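Local atomic coordinates of 2-Keto-3-deoxy-(6-phospho-)gluconate aldolase (Thermoproteus tenax, PDB entry 2R91), a protein that is an aldolase of the dihydrodipicolinate synthetase family, a TIM-barrel enzyme built as an assembly of four copies of the chain. Residues Gly177-Ser185 with Ile217-Asp228; Met1-Thr9 with Arg189-Asn199. All coordinates share one frame; numbering follows the deposited sequence.

Contact 1. Residues Gly177-Ser185 with Ile217-Asp228; sequences GSDSLVFAS and IERARSLQFLLD
Phe183 is a knob set into a hole formed by Ile217, Ala220, Gln224 and Arg221, so this is helix-to-helix packing in the outer layer of the barrel, between short helix 182-187 and the first half of helix 217-237. With its CG anti to the backbone N (chi1 158°), the ring is carried out across the gap and laid over the partner's main chain: Arg221 N stands 4.1 Å above the plane, over the ring centre, with Ala220 C nearer the rim on the same face. At the edge, Phe183 CZ meets Ile217 CG2 at 3.5 Å, and the two side chains run almost at right angles. Ala220 CB closes on Phe183 CD1 at 3.7 Å. Arg221 instead runs alongside, its CB 3.7 Å from Phe183 CE2, before a bend at chi3 (66°) takes the guanidinium off toward weak bonds with Val188 O and Arg189 O of the second subunit. One turn further on, Gln224 CB touches Phe183 CB at 3.8 Å. Beyond this apolar patch the link becomes polar. One water donates to both Ser180 O (2.7 Å) and Asp228 OD2 (2.6 Å), joining the turn ahead of the short helix to the longer one. At the start of the short helix, the carbonyl O of the N-cap residue Leu181 accepts from both Ser185 N and Ser185 OG, which reach it from opposite faces of its plane. Ile208 and Val212 of helix 202-213 also pack on Phe183, as does Val188 of the second subunit, while Leu181 and Ser185 rest against strand 173-176 on the barrel wall.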
ATOM      1  N   GLY A 177     -15.953  -5.736  11.969  1.00 19.05           N
ATOM      2  CA  GLY A 177     -16.926  -5.716  10.858  1.00 18.17           C
ATOM      3  C   GLY A 177     -16.585  -6.629   9.678  1.00 20.75           C
ATOM      4  O   GLY A 177     -17.285  -6.638   8.661  1.00 21.27           O
ATOM      5  N   SER A 178     -15.524  -7.419   9.807  1.00 19.61           N
ATOM      6  CA  SER A 178     -15.104  -8.319   8.726  1.00 20.01           C
ATOM      7  C   SER A 178     -15.851  -9.670   8.802  1.00 19.34           C
ATOM      8  O   SER A 178     -15.868 -10.312   9.855  1.00 18.17           O
ATOM      9  CB  SER A 178     -13.576  -8.500   8.735  1.00 21.37           C
ATOM     10  OG  SER A 178     -13.198  -9.502   7.780  1.00 25.04           O
ATOM     11  N   ASP A 179     -16.525 -10.054   7.724  1.00 16.67           N
ATOM     12  CA  ASP A 179     -17.208 -11.366   7.675  1.00 18.51           C
ATOM     13  C   ASP A 179     -16.238 -12.540   7.926  1.00 19.74           C
ATOM     14  O   ASP A 179     -16.634 -13.593   8.434  1.00 18.60           O
ATOM     15  CB  ASP A 179     -17.841 -11.562   6.318  1.00 18.90           C
ATOM     16  CG  ASP A 179     -19.091 -10.700   6.132  1.00 19.80           C
ATOM     17  OD1 ASP A 179     -20.103 -10.965   6.791  1.00 19.27           O
ATOM     18  OD2 ASP A 179     -19.022  -9.754   5.356  1.00 21.48           O
ATOM     19  N   SER A 180     -14.975 -12.349   7.551  1.00 18.58           N
ATOM     20  CA  SER A 180     -13.983 -13.427   7.717  1.00 19.38           C
ATOM     21  C   SER A 180     -13.536 -13.577   9.169  1.00 18.95           C
ATOM     22  O   SER A 180     -12.808 -14.533   9.504  1.00 20.55           O
ATOM     23  CB  SER A 180     -12.788 -13.121   6.830  1.00 18.82           C
ATOM     24  OG  SER A 180     -12.086 -12.043   7.432  1.00 22.65           O
ATOM     25  N   LEU A 181     -13.943 -12.648  10.039  1.00 17.41           N
ATOM     26  CA  LEU A 181     -13.530 -12.648  11.457  1.00 17.78           C
ATOM     27  C   LEU A 181     -14.664 -12.837  12.488  1.00 18.16           C
ATOM     28  O   LEU A 181     -14.482 -12.542  13.677  1.00 19.76           O
ATOM     29  CB  LEU A 181     -12.708 -11.391  11.812  1.00 16.76           C
ATOM     30  CG  LEU A 181     -11.337 -11.240  11.140  1.00 16.54           C
ATOM     31  CD1 LEU A 181     -10.710  -9.860  11.398  1.00 17.37           C
ATOM     32  CD2 LEU A 181     -10.395 -12.402  11.628  1.00 16.37           C
ATOM     33  N   VAL A 182     -15.826 -13.318  12.057  1.00 17.92           N
ATOM     34  CA  VAL A 182     -16.941 -13.530  13.003  1.00 18.46           C
ATOM     35  C   VAL A 182     -16.583 -14.532  14.112  1.00 19.19           C
ATOM     36  O   VAL A 182     -16.699 -14.260  15.307  1.00 17.18           O
ATOM     37  CB  VAL A 182     -18.211 -13.979  12.264  1.00 19.35           C
ATOM     38  CG1 VAL A 182     -19.297 -14.420  13.256  1.00 19.08           C
ATOM     39  CG2 VAL A 182     -18.751 -12.794  11.361  1.00 19.02           C
ATOM     40  N   PHE A 183     -16.159 -15.713  13.685  1.00 19.16           N
ATOM     41  CA  PHE A 183     -15.644 -16.725  14.602  1.00 18.92           C
ATOM     42  C   PHE A 183     -14.576 -16.146  15.530  1.00 18.23           C
ATOM     43  O   PHE A 183     -14.724 -16.171  16.754  1.00 18.79           O
ATOM     44  CB  PHE A 183     -15.156 -17.924  13.760  1.00 20.20           C
ATOM     45  CG  PHE A 183     -14.159 -18.809  14.442  1.00 21.69           C
ATOM     46  CD1 PHE A 183     -14.364 -19.256  15.742  1.00 21.36           C
ATOM     47  CD2 PHE A 183     -13.041 -19.258  13.735  1.00 22.37           C
ATOM     48  CE1 PHE A 183     -13.420 -20.109  16.371  1.00 22.37           C
ATOM     49  CE2 PHE A 183     -12.099 -20.117  14.346  1.00 22.07           C
ATOM     50  CZ  PHE A 183     -12.289 -20.544  15.630  1.00 21.77           C
ATOM     51  N   ALA A 184     -13.516 -15.591  14.961  1.00 16.87           N
ATOM     52  CA  ALA A 184     -12.423 -15.045  15.743  1.00 17.99           C
ATOM     53  C   ALA A 184     -12.852 -13.953  16.740  1.00 18.53           C
ATOM     54  O   ALA A 184     -12.386 -13.924  17.887  1.00 17.25           O
ATOM     55  CB  ALA A 184     -11.334 -14.521  14.823  1.00 16.90           C
ATOM     56  N   SER A 185     -13.733 -13.053  16.303  1.00 17.23           N
ATOM     57  CA  SER A 185     -14.273 -12.013  17.217  1.00 17.52           C
ATOM     58  C   SER A 185     -14.965 -12.593  18.456  1.00 17.00           C
ATOM     59  O   SER A 185     -14.767 -12.116  19.559  1.00 19.70           O
ATOM     60  CB  SER A 185     -15.278 -11.131  16.453  1.00 16.81           C
ATOM     61  OG  SER A 185     -14.635 -10.482  15.381  1.00 17.86           O
ATOM     62  N   ILE A 217     -15.167 -25.149  19.146  1.00 31.25           N
ATOM     63  CA  ILE A 217     -14.377 -24.320  18.240  1.00 32.53           C
ATOM     64  C   ILE A 217     -14.329 -24.900  16.830  1.00 31.83           C
ATOM     65  O   ILE A 217     -14.363 -24.163  15.842  1.00 30.35           O
ATOM     66  CB  ILE A 217     -12.959 -24.083  18.806  1.00 34.50           C
ATOM     67  CG1 ILE A 217     -13.052 -23.351  20.153  1.00 35.30           C
ATOM     68  CG2 ILE A 217     -12.097 -23.314  17.809  1.00 33.29           C
ATOM     69  CD1 ILE A 217     -13.652 -21.954  20.059  1.00 36.81           C
ATOM     70  N   GLU A 218     -14.296 -26.225  16.735  1.00 30.23           N
ATOM     71  CA  GLU A 218     -14.282 -26.880  15.431  1.00 31.15           C
ATOM     72  C   GLU A 218     -15.558 -26.598  14.609  1.00 27.37           C
ATOM     73  O   GLU A 218     -15.466 -26.328  13.415  1.00 25.02           O
ATOM     74  CB  GLU A 218     -14.020 -28.394  15.552  1.00 35.09           C
ATOM     75  CG  GLU A 218     -12.634 -28.762  16.152  1.00 38.93           C
ATOM     76  CD  GLU A 218     -12.529 -28.447  17.651  1.00 41.20           C
ATOM     77  OE1 GLU A 218     -13.579 -28.345  18.348  1.00 41.29           O
ATOM     78  OE2 GLU A 218     -11.388 -28.276  18.142  1.00 43.80           O
ATOM     79  N   ARG A 219     -16.732 -26.695  15.230  1.00 24.21           N
ATOM     80  CA  ARG A 219     -17.981 -26.354  14.530  1.00 25.34           C
ATOM     81  C   ARG A 219     -18.001 -24.855  14.103  1.00 22.31           C
ATOM     82  O   ARG A 219     -18.402 -24.509  12.980  1.00 21.86           O
ATOM     83  CB  ARG A 219     -19.215 -26.667  15.402  1.00 25.97           C
ATOM     84  CG  ARG A 219     -20.513 -26.093  14.826  1.00 28.25           C
ATOM     85  CD  ARG A 219     -21.770 -26.646  15.515  1.00 29.92           C
ATOM     86  NE  ARG A 219     -23.001 -26.116  14.919  1.00 32.75           N
ATOM     87  CZ  ARG A 219     -23.618 -26.630  13.856  1.00 35.22           C
ATOM     88  NH1 ARG A 219     -23.136 -27.705  13.237  1.00 35.88           N
ATOM     89  NH2 ARG A 219     -24.722 -26.058  13.395  1.00 35.72           N
ATOM     90  N   ALA A 220     -17.616 -23.984  15.021  1.00 19.84           N
ATOM     91  CA  ALA A 220     -17.549 -22.526  14.749  1.00 21.82           C
ATOM     92  C   ALA A 220     -16.650 -22.246  13.554  1.00 21.81           C
ATOM     93  O   ALA A 220     -17.009 -21.490  12.640  1.00 18.88           O
ATOM     94  CB  ALA A 220     -17.004 -21.779  15.959  1.00 20.66           C
ATOM     95  N   ARG A 221     -15.452 -22.849  13.573  1.00 21.53           N
ATOM     96  CA  ARG A 221     -14.520 -22.678  12.478  1.00 22.17           C
ATOM     97  C   ARG A 221     -15.056 -23.238  11.163  1.00 22.15           C
ATOM     98  O   ARG A 221     -14.891 -22.644  10.106  1.00 20.68           O
ATOM     99  CB  ARG A 221     -13.176 -23.343  12.813  1.00 24.93           C
ATOM    100  CG  ARG A 221     -12.084 -23.032  11.801  1.00 27.77           C
ATOM    101  CD  ARG A 221     -10.720 -23.386  12.407  1.00 31.00           C
ATOM    102  NE  ARG A 221     -10.605 -24.824  12.623  1.00 33.42           N
ATOM    103  CZ  ARG A 221      -9.864 -25.380  13.584  1.00 35.92           C
ATOM    104  NH1 ARG A 221      -9.163 -24.633  14.432  1.00 37.04           N
ATOM    105  NH2 ARG A 221      -9.802 -26.694  13.680  1.00 36.89           N
ATOM    106  N   SER A 222     -15.695 -24.397  11.218  1.00 21.53           N
ATOM    107  CA  SER A 222     -16.291 -24.970  10.031  1.00 23.30           C
ATOM    108  C   SER A 222     -17.401 -24.089   9.421  1.00 21.88           C
ATOM    109  O   SER A 222     -17.468 -23.921   8.202  1.00 20.90           O
ATOM    110  CB  SER A 222     -16.872 -26.343  10.345  1.00 25.75           C
ATOM    111  OG  SER A 222     -17.523 -26.832   9.179  1.00 29.36           O
ATOM    112  N   LEU A 223     -18.286 -23.570  10.272  1.00 19.26           N
ATOM    113  CA  LEU A 223     -19.320 -22.623   9.830  1.00 19.54           C
ATOM    114  C   LEU A 223     -18.671 -21.376   9.211  1.00 17.43           C
ATOM    115  O   LEU A 223     -19.092 -20.923   8.163  1.00 18.14           O
ATOM    116  CB  LEU A 223     -20.214 -22.216  11.016  1.00 18.96           C
ATOM    117  CG  LEU A 223     -21.109 -23.343  11.562  1.00 20.61           C
ATOM    118  CD1 LEU A 223     -21.872 -22.861  12.765  1.00 21.53           C
ATOM    119  CD2 LEU A 223     -22.055 -23.846  10.473  1.00 21.23           C
ATOM    120  N   GLN A 224     -17.657 -20.837   9.878  1.00 17.94           N
ATOM    121  CA  GLN A 224     -16.878 -19.720   9.315  1.00 17.97           C
ATOM    122  C   GLN A 224     -16.344 -19.974   7.906  1.00 19.37           C
ATOM    123  O   GLN A 224     -16.414 -19.102   7.009  1.00 18.59           O
ATOM    124  CB  GLN A 224     -15.734 -19.335  10.247  1.00 18.30           C
ATOM    125  CG  GLN A 224     -14.879 -18.143   9.706  1.00 18.57           C
ATOM    126  CD  GLN A 224     -15.668 -16.838   9.710  1.00 20.04           C
ATOM    127  OE1 GLN A 224     -16.065 -16.313   8.658  1.00 22.28           O
ATOM    128  NE2 GLN A 224     -15.905 -16.324  10.880  1.00 18.89           N
ATOM    129  N   PHE A 225     -15.793 -21.162   7.685  1.00 19.58           N
ATOM    130  CA  PHE A 225     -15.208 -21.454   6.388  1.00 19.00           C
ATOM    131  C   PHE A 225     -16.298 -21.553   5.318  1.00 19.08           C
ATOM    132  O   PHE A 225     -16.109 -21.127   4.179  1.00 17.55           O
ATOM    133  CB  PHE A 225     -14.391 -22.761   6.441  1.00 20.66           C
ATOM    134  CG  PHE A 225     -13.083 -22.642   7.194  1.00 21.41           C
ATOM    135  CD1 PHE A 225     -12.460 -21.400   7.369  1.00 21.06           C
ATOM    136  CD2 PHE A 225     -12.451 -23.795   7.702  1.00 21.16           C
ATOM    137  CE1 PHE A 225     -11.225 -21.296   8.077  1.00 21.99           C
ATOM    138  CE2 PHE A 225     -11.237 -23.705   8.394  1.00 20.30           C
ATOM    139  CZ  PHE A 225     -10.618 -22.459   8.573  1.00 21.16           C
ATOM    140  N   LEU A 226     -17.441 -22.113   5.690  1.00 19.61           N
ATOM    141  CA  LEU A 226     -18.587 -22.147   4.782  1.00 21.16           C
ATOM    142  C   LEU A 226     -19.029 -20.732   4.382  1.00 19.41           C
ATOM    143  O   LEU A 226     -19.304 -20.455   3.218  1.00 19.22           O
ATOM    144  CB  LEU A 226     -19.746 -22.867   5.458  1.00 23.83           C
ATOM    145  CG  LEU A 226     -20.778 -23.432   4.507  1.00 29.07           C
ATOM    146  CD1 LEU A 226     -20.127 -24.622   3.652  1.00 30.65           C
ATOM    147  CD2 LEU A 226     -21.982 -23.900   5.292  1.00 30.21           C
ATOM    148  N   LEU A 227     -19.110 -19.848   5.365  1.00 19.68           N
ATOM    149  CA  LEU A 227     -19.400 -18.424   5.108  1.00 19.05           C
ATOM    150  C   LEU A 227     -18.368 -17.777   4.180  1.00 18.45           C
ATOM    151  O   LEU A 227     -18.733 -17.059   3.231  1.00 17.35           O
ATOM    152  CB  LEU A 227     -19.442 -17.651   6.438  1.00 19.02           C
ATOM    153  CG  LEU A 227     -19.630 -16.111   6.308  1.00 20.00           C
ATOM    154  CD1 LEU A 227     -20.911 -15.779   5.502  1.00 20.70           C
ATOM    155  CD2 LEU A 227     -19.640 -15.427   7.680  1.00 19.99           C
ATOM    156  N   ASP A 228     -17.077 -18.020   4.447  1.00 17.12           N
ATOM    157  CA  ASP A 228     -15.996 -17.500   3.585  1.00 19.28           C
ATOM    158  C   ASP A 228     -16.176 -17.882   2.107  1.00 19.01           C
ATOM    159  O   ASP A 228     -15.970 -17.063   1.210  1.00 18.86           O
ATOM    160  CB  ASP A 228     -14.621 -17.973   4.099  1.00 19.72           C
ATOM    161  CG  ASP A 228     -14.300 -17.424   5.470  1.00 21.49           C
ATOM    162  OD1 ASP A 228     -14.885 -16.372   5.841  1.00 21.12           O
ATOM    163  OD2 ASP A 228     -13.441 -18.016   6.162  1.00 21.22           O
TER
HETATM  164  O   HOH W   1     -12.267 -16.805   8.117  1.00 18.96           O

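Contact 2. Residues Met1-Thr9 with Arg189-Asn199; sequences MEIVAPVIT and RLDGVVASSAN
The flat group is the amide of Asn199, which lies against Pro6 and Ile8. It offers its ND2 edge to two carbonyl oxygens that both lie close to the amide plane: Pro6 O at 3.0 Å, along a nearly straight bond (168°), and Ser196 O of its own turn. The donor is well above the carbonyl plane of Pro6 but in that of Ser196, on a lone pair. At the other end of the amide, OD1 takes Ile8 N at 3.1 Å and a further bond from His24, which together fix the rotation of the group. Pro6, centre of an inverse gamma turn, brings its puckered ring up to the backbone of the other segment, with CD 3.1 Å from Ala195 O. Earlier in the strand the main chains pair in parallel: Glu2 N bonds to Asp191 O, Val193 N to Glu2 O, and Val4 N to Val193 O at 2.8 Å. Gly192, with phi at 166°, brings its CA to 3.1 Å from Glu2 O. Near Val194 a water lies between the two chains and donates to Val4 O (2.7 Å). Val4 CB and Val194 CG2 meet at 3.5 Å, whereas Ile3 and Ala5 both abut Ala198 CB; Leu205 of helix 202-213 covers Ile3 and Ala198, and Ile28 of helix 18-30 lies on Ala5. Glu2, on the face opposite Ile3, reaches Tyr175 and Arg66. A sulfate ion lies about 3 Å from the Pro6 side chain, probably from the crystallisation liquor. Strand 192-193 thus meets strand 2-6 as last to first, the closure of an eight-stranded parallel TIM barrel.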
ATOM      1  N   MET A   1     -22.543 -11.520  23.792  1.00 25.24           N
ATOM      2  CA  MET A   1     -21.933 -10.811  22.611  1.00 23.88           C
ATOM      3  C   MET A   1     -22.976 -10.672  21.511  1.00 23.47           C
ATOM      4  O   MET A   1     -23.790 -11.574  21.291  1.00 24.31           O
ATOM      5  CB  MET A   1     -20.684 -11.562  22.105  1.00 24.17           C
ATOM      6  CG  MET A   1     -19.547 -11.607  23.149  1.00 24.37           C
ATOM      7  SD  MET A   1     -18.141 -12.602  22.582  1.00 23.49           S
ATOM      8  CE  MET A   1     -18.847 -14.237  22.620  1.00 23.77           C
ATOM      9  N   GLU A   2     -22.963  -9.515  20.849  1.00 22.84           N
ATOM     10  CA  GLU A   2     -24.025  -9.109  19.936  1.00 22.38           C
ATOM     11  C   GLU A   2     -23.750  -9.406  18.473  1.00 21.25           C
ATOM     12  O   GLU A   2     -22.624  -9.320  18.019  1.00 19.86           O
ATOM     13  CB  GLU A   2     -24.299  -7.605  20.105  1.00 24.73           C
ATOM     14  CG  GLU A   2     -24.940  -7.310  21.482  1.00 28.11           C
ATOM     15  CD  GLU A   2     -24.828  -5.850  21.893  1.00 31.48           C
ATOM     16  OE1 GLU A   2     -24.099  -5.085  21.235  1.00 33.10           O
ATOM     17  OE2 GLU A   2     -25.486  -5.461  22.871  1.00 32.66           O
ATOM     18  N   ILE A   3     -24.807  -9.748  17.763  1.00 19.10           N
ATOM     19  CA  ILE A   3     -24.794  -9.790  16.322  1.00 18.39           C
ATOM     20  C   ILE A   3     -25.452  -8.484  15.861  1.00 19.48           C
ATOM     21  O   ILE A   3     -26.645  -8.235  16.140  1.00 18.79           O
ATOM     22  CB  ILE A   3     -25.552 -11.006  15.810  1.00 16.18           C
ATOM     23  CG1 ILE A   3     -24.785 -12.279  16.233  1.00 18.00           C
ATOM     24  CG2 ILE A   3     -25.693 -10.926  14.255  1.00 17.85           C
ATOM     25  CD1 ILE A   3     -25.502 -13.628  16.015  1.00 19.01           C
ATOM     26  N   VAL A   4     -24.666  -7.643  15.202  1.00 18.82           N
ATOM     27  CA  VAL A   4     -25.189  -6.362  14.716  1.00 17.83           C
ATOM     28  C   VAL A   4     -25.261  -6.444  13.201  1.00 18.62           C
ATOM     29  O   VAL A   4     -24.280  -6.797  12.540  1.00 18.06           O
ATOM     30  CB  VAL A   4     -24.266  -5.189  15.125  1.00 17.94           C
ATOM     31  CG1 VAL A   4     -24.845  -3.818  14.653  1.00 17.15           C
ATOM     32  CG2 VAL A   4     -23.960  -5.181  16.616  1.00 17.79           C
ATOM     33  N   ALA A   5     -26.418  -6.157  12.626  1.00 16.88           N
ATOM     34  CA  ALA A   5     -26.533  -6.193  11.180  1.00 16.99           C
ATOM     35  C   ALA A   5     -26.342  -4.801  10.559  1.00 19.07           C
ATOM     36  O   ALA A   5     -27.126  -3.901  10.838  1.00 19.69           O
ATOM     37  CB  ALA A   5     -27.872  -6.753  10.784  1.00 17.51           C
ATOM     38  N   PRO A   6     -25.314  -4.636   9.689  1.00 18.68           N
ATOM     39  CA  PRO A   6     -25.192  -3.407   8.897  1.00 17.19           C
ATOM     40  C   PRO A   6     -26.158  -3.637   7.744  1.00 17.80           C
ATOM     41  O   PRO A   6     -25.811  -4.211   6.691  1.00 16.69           O
ATOM     42  CB  PRO A   6     -23.703  -3.401   8.468  1.00 17.23           C
ATOM     43  CG  PRO A   6     -23.374  -4.931   8.308  1.00 18.05           C
ATOM     44  CD  PRO A   6     -24.273  -5.650   9.343  1.00 19.05           C
ATOM     45  N   VAL A   7     -27.409  -3.234   7.974  1.00 16.39           N
ATOM     46  CA  VAL A   7     -28.522  -3.615   7.133  1.00 15.61           C
ATOM     47  C   VAL A   7     -28.463  -2.968   5.761  1.00 16.19           C
ATOM     48  O   VAL A   7     -28.021  -1.815   5.621  1.00 15.07           O
ATOM     49  CB  VAL A   7     -29.858  -3.322   7.870  1.00 16.62           C
ATOM     50  CG1 VAL A   7     -30.090  -1.787   7.987  1.00 15.83           C
ATOM     51  CG2 VAL A   7     -31.024  -4.052   7.198  1.00 18.68           C
ATOM     52  N   ILE A   8     -28.881  -3.723   4.740  1.00 15.76           N
ATOM     53  CA  ILE A   8     -28.997  -3.168   3.401  1.00 16.67           C
ATOM     54  C   ILE A   8     -30.105  -2.103   3.347  1.00 18.14           C
ATOM     55  O   ILE A   8     -31.100  -2.194   4.051  1.00 18.49           O
ATOM     56  CB  ILE A   8     -29.301  -4.259   2.328  1.00 16.85           C
ATOM     57  CG1 ILE A   8     -30.491  -5.123   2.763  1.00 18.06           C
ATOM     58  CG2 ILE A   8     -28.030  -5.136   2.058  1.00 16.86           C
ATOM     59  CD1 ILE A   8     -31.007  -6.102   1.699  1.00 17.59           C
ATOM     60  N   THR A   9     -29.930  -1.137   2.453  1.00 18.34           N
ATOM     61  CA  THR A   9     -30.928  -0.144   2.168  1.00 18.73           C
ATOM     62  C   THR A   9     -31.687  -0.616   0.909  1.00 18.48           C
ATOM     63  O   THR A   9     -31.112  -0.734  -0.165  1.00 18.05           O
ATOM     64  CB  THR A   9     -30.243   1.206   1.938  1.00 18.45           C
ATOM     65  OG1 THR A   9     -29.527   1.595   3.121  1.00 18.85           O
ATOM     66  CG2 THR A   9     -31.268   2.269   1.559  1.00 19.84           C
ATOM     67  N   ARG A 189     -13.676 -12.683  22.479  1.00 21.34           N
ATOM     68  CA  ARG A 189     -14.639 -11.899  23.274  1.00 22.79           C
ATOM     69  C   ARG A 189     -14.596 -10.387  23.025  1.00 22.28           C
ATOM     70  O   ARG A 189     -14.498  -9.569  23.964  1.00 21.56           O
ATOM     71  CB  ARG A 189     -14.555 -12.229  24.793  1.00 24.88           C
ATOM     72  CG  ARG A 189     -14.708 -13.720  25.046  1.00 28.87           C
ATOM     73  CD  ARG A 189     -15.132 -14.053  26.470  1.00 34.56           C
ATOM     74  NE  ARG A 189     -15.428 -15.486  26.577  1.00 38.93           N
ATOM     75  CZ  ARG A 189     -15.466 -16.175  27.725  1.00 40.67           C
ATOM     76  NH1 ARG A 189     -15.230 -15.561  28.891  1.00 41.50           N
ATOM     77  NH2 ARG A 189     -15.744 -17.479  27.705  1.00 40.65           N
ATOM     78  N   LEU A 190     -14.656 -10.016  21.749  1.00 20.93           N
ATOM     79  CA  LEU A 190     -15.040  -8.652  21.400  1.00 21.05           C
ATOM     80  C   LEU A 190     -16.483  -8.505  21.891  1.00 20.90           C
ATOM     81  O   LEU A 190     -17.127  -9.495  22.237  1.00 19.87           O
ATOM     82  CB  LEU A 190     -14.952  -8.442  19.884  1.00 18.86           C
ATOM     83  CG  LEU A 190     -13.521  -8.425  19.311  1.00 18.71           C
ATOM     84  CD1 LEU A 190     -13.630  -8.013  17.864  1.00 16.73           C
ATOM     85  CD2 LEU A 190     -12.646  -7.436  20.098  1.00 19.51           C
ATOM     86  N   ASP A 191     -17.017  -7.282  21.900  1.00 20.52           N
ATOM     87  CA  ASP A 191     -18.401  -7.123  22.321  1.00 21.15           C
ATOM     88  C   ASP A 191     -19.382  -7.665  21.295  1.00 21.34           C
ATOM     89  O   ASP A 191     -20.546  -7.863  21.590  1.00 22.24           O
ATOM     90  CB  ASP A 191     -18.658  -5.670  22.621  1.00 21.82           C
ATOM     91  CG  ASP A 191     -17.840  -5.217  23.775  1.00 23.09           C
ATOM     92  OD1 ASP A 191     -18.222  -5.547  24.909  1.00 24.51           O
ATOM     93  OD2 ASP A 191     -16.779  -4.617  23.559  1.00 22.21           O
ATOM     94  N   GLY A 192     -18.916  -7.887  20.067  1.00 20.67           N
ATOM     95  CA  GLY A 192     -19.795  -8.418  19.059  1.00 18.46           C
ATOM     96  C   GLY A 192     -19.202  -8.291  17.672  1.00 18.13           C
ATOM     97  O   GLY A 192     -18.003  -7.943  17.493  1.00 18.37           O
ATOM     98  N   VAL A 193     -20.032  -8.599  16.694  1.00 16.83           N
ATOM     99  CA  VAL A 193     -19.666  -8.464  15.287  1.00 17.87           C
ATOM    100  C   VAL A 193     -20.669  -7.553  14.606  1.00 17.77           C
ATOM    101  O   VAL A 193     -21.839  -7.542  14.976  1.00 17.06           O
ATOM    102  CB  VAL A 193     -19.649  -9.855  14.545  1.00 17.82           C
ATOM    103  CG1 VAL A 193     -18.598 -10.793  15.205  1.00 17.93           C
ATOM    104  CG2 VAL A 193     -21.035 -10.552  14.570  1.00 19.41           C
ATOM    105  N   VAL A 194     -20.205  -6.823  13.599  1.00 18.29           N
ATOM    106  CA  VAL A 194     -21.104  -6.103  12.707  1.00 19.69           C
ATOM    107  C   VAL A 194     -20.820  -6.539  11.274  1.00 20.06           C
ATOM    108  O   VAL A 194     -20.275  -5.799  10.477  1.00 22.49           O
ATOM    109  CB  VAL A 194     -20.941  -4.545  12.822  1.00 20.09           C
ATOM    110  CG1 VAL A 194     -22.032  -3.823  12.006  1.00 19.40           C
ATOM    111  CG2 VAL A 194     -21.006  -4.088  14.262  1.00 22.77           C
ATOM    112  N   ALA A 195     -21.220  -7.746  10.940  1.00 22.21           N
ATOM    113  CA  ALA A 195     -20.877  -8.333   9.652  1.00 21.48           C
ATOM    114  C   ALA A 195     -22.022  -8.257   8.635  1.00 19.13           C
ATOM    115  O   ALA A 195     -23.187  -8.540   8.951  1.00 20.26           O
ATOM    116  CB  ALA A 195     -20.395  -9.817   9.873  1.00 22.64           C
ATOM    117  N   SER A 196     -21.677  -7.947   7.387  1.00 18.14           N
ATOM    118  CA  SER A 196     -22.655  -7.855   6.290  1.00 17.80           C
ATOM    119  C   SER A 196     -23.495  -9.112   6.111  1.00 17.17           C
ATOM    120  O   SER A 196     -24.662  -9.035   5.719  1.00 15.93           O
ATOM    121  CB  SER A 196     -21.929  -7.523   4.978  1.00 19.23           C
ATOM    122  OG  SER A 196     -21.164  -8.653   4.526  1.00 20.07           O
ATOM    123  N   SER A 197     -22.915 -10.284   6.410  1.00 16.53           N
ATOM    124  CA  SER A 197     -23.654 -11.542   6.280  1.00 16.72           C
ATOM    125  C   SER A 197     -24.820 -11.708   7.277  1.00 17.40           C
ATOM    126  O   SER A 197     -25.636 -12.623   7.126  1.00 16.84           O
ATOM    127  CB  SER A 197     -22.711 -12.760   6.428  1.00 16.40           C
ATOM    128  OG  SER A 197     -22.056 -12.722   7.673  1.00 17.44           O
ATOM    129  N   ALA A 198     -24.909 -10.857   8.296  1.00 16.28           N
ATOM    130  CA  ALA A 198     -26.131 -10.870   9.118  1.00 16.78           C
ATOM    131  C   ALA A 198     -27.373 -10.529   8.291  1.00 17.42           C
ATOM    132  O   ALA A 198     -28.488 -10.817   8.712  1.00 17.38           O
ATOM    133  CB  ALA A 198     -26.008  -9.956  10.338  1.00 17.67           C
ATOM    134  N   ASN A 199     -27.186  -9.920   7.126  1.00 16.46           N
ATOM    135  CA  ASN A 199     -28.314  -9.717   6.225  1.00 18.37           C
ATOM    136  C   ASN A 199     -28.879 -11.008   5.658  1.00 18.32           C
ATOM    137  O   ASN A 199     -30.086 -11.165   5.569  1.00 19.19           O
ATOM    138  CB  ASN A 199     -27.950  -8.804   5.052  1.00 17.85           C
ATOM    139  CG  ASN A 199     -27.840  -7.367   5.475  1.00 18.88           C
ATOM    140  OD1 ASN A 199     -28.860  -6.703   5.680  1.00 17.94           O
ATOM    141  ND2 ASN A 199     -26.611  -6.895   5.668  1.00 16.76           N
TER
HETATM  142  O   HOH W   2     -23.018  -9.147  12.034  1.00 35.90           O

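In the fold
The two contacts illustrate how a TIM barrel layers helices over a closed sheet. Along the chain their segments alternate, in the order 1-9, 177-185, 189-199, 217-228, and their centres are 13 Å apart. Contact 2 lies in the barrel wall, its centre about 6 Å from the centre of the folded chain; contact 1 runs from the loop after strand 173-176 into the outer helical layer, where helix 182-187 leads directly into strand 192-193. They touch at two places. The carboxylate of Asp179 probably hydrogen-bonds the hydroxyls of Ser196 and Ser197, and Ser185 CB packs on Val193 CG1 at 3.6 Å. Asp179, after the seventh strand, thus ties the segment following the eighth to contact 1, beside the barrel closure.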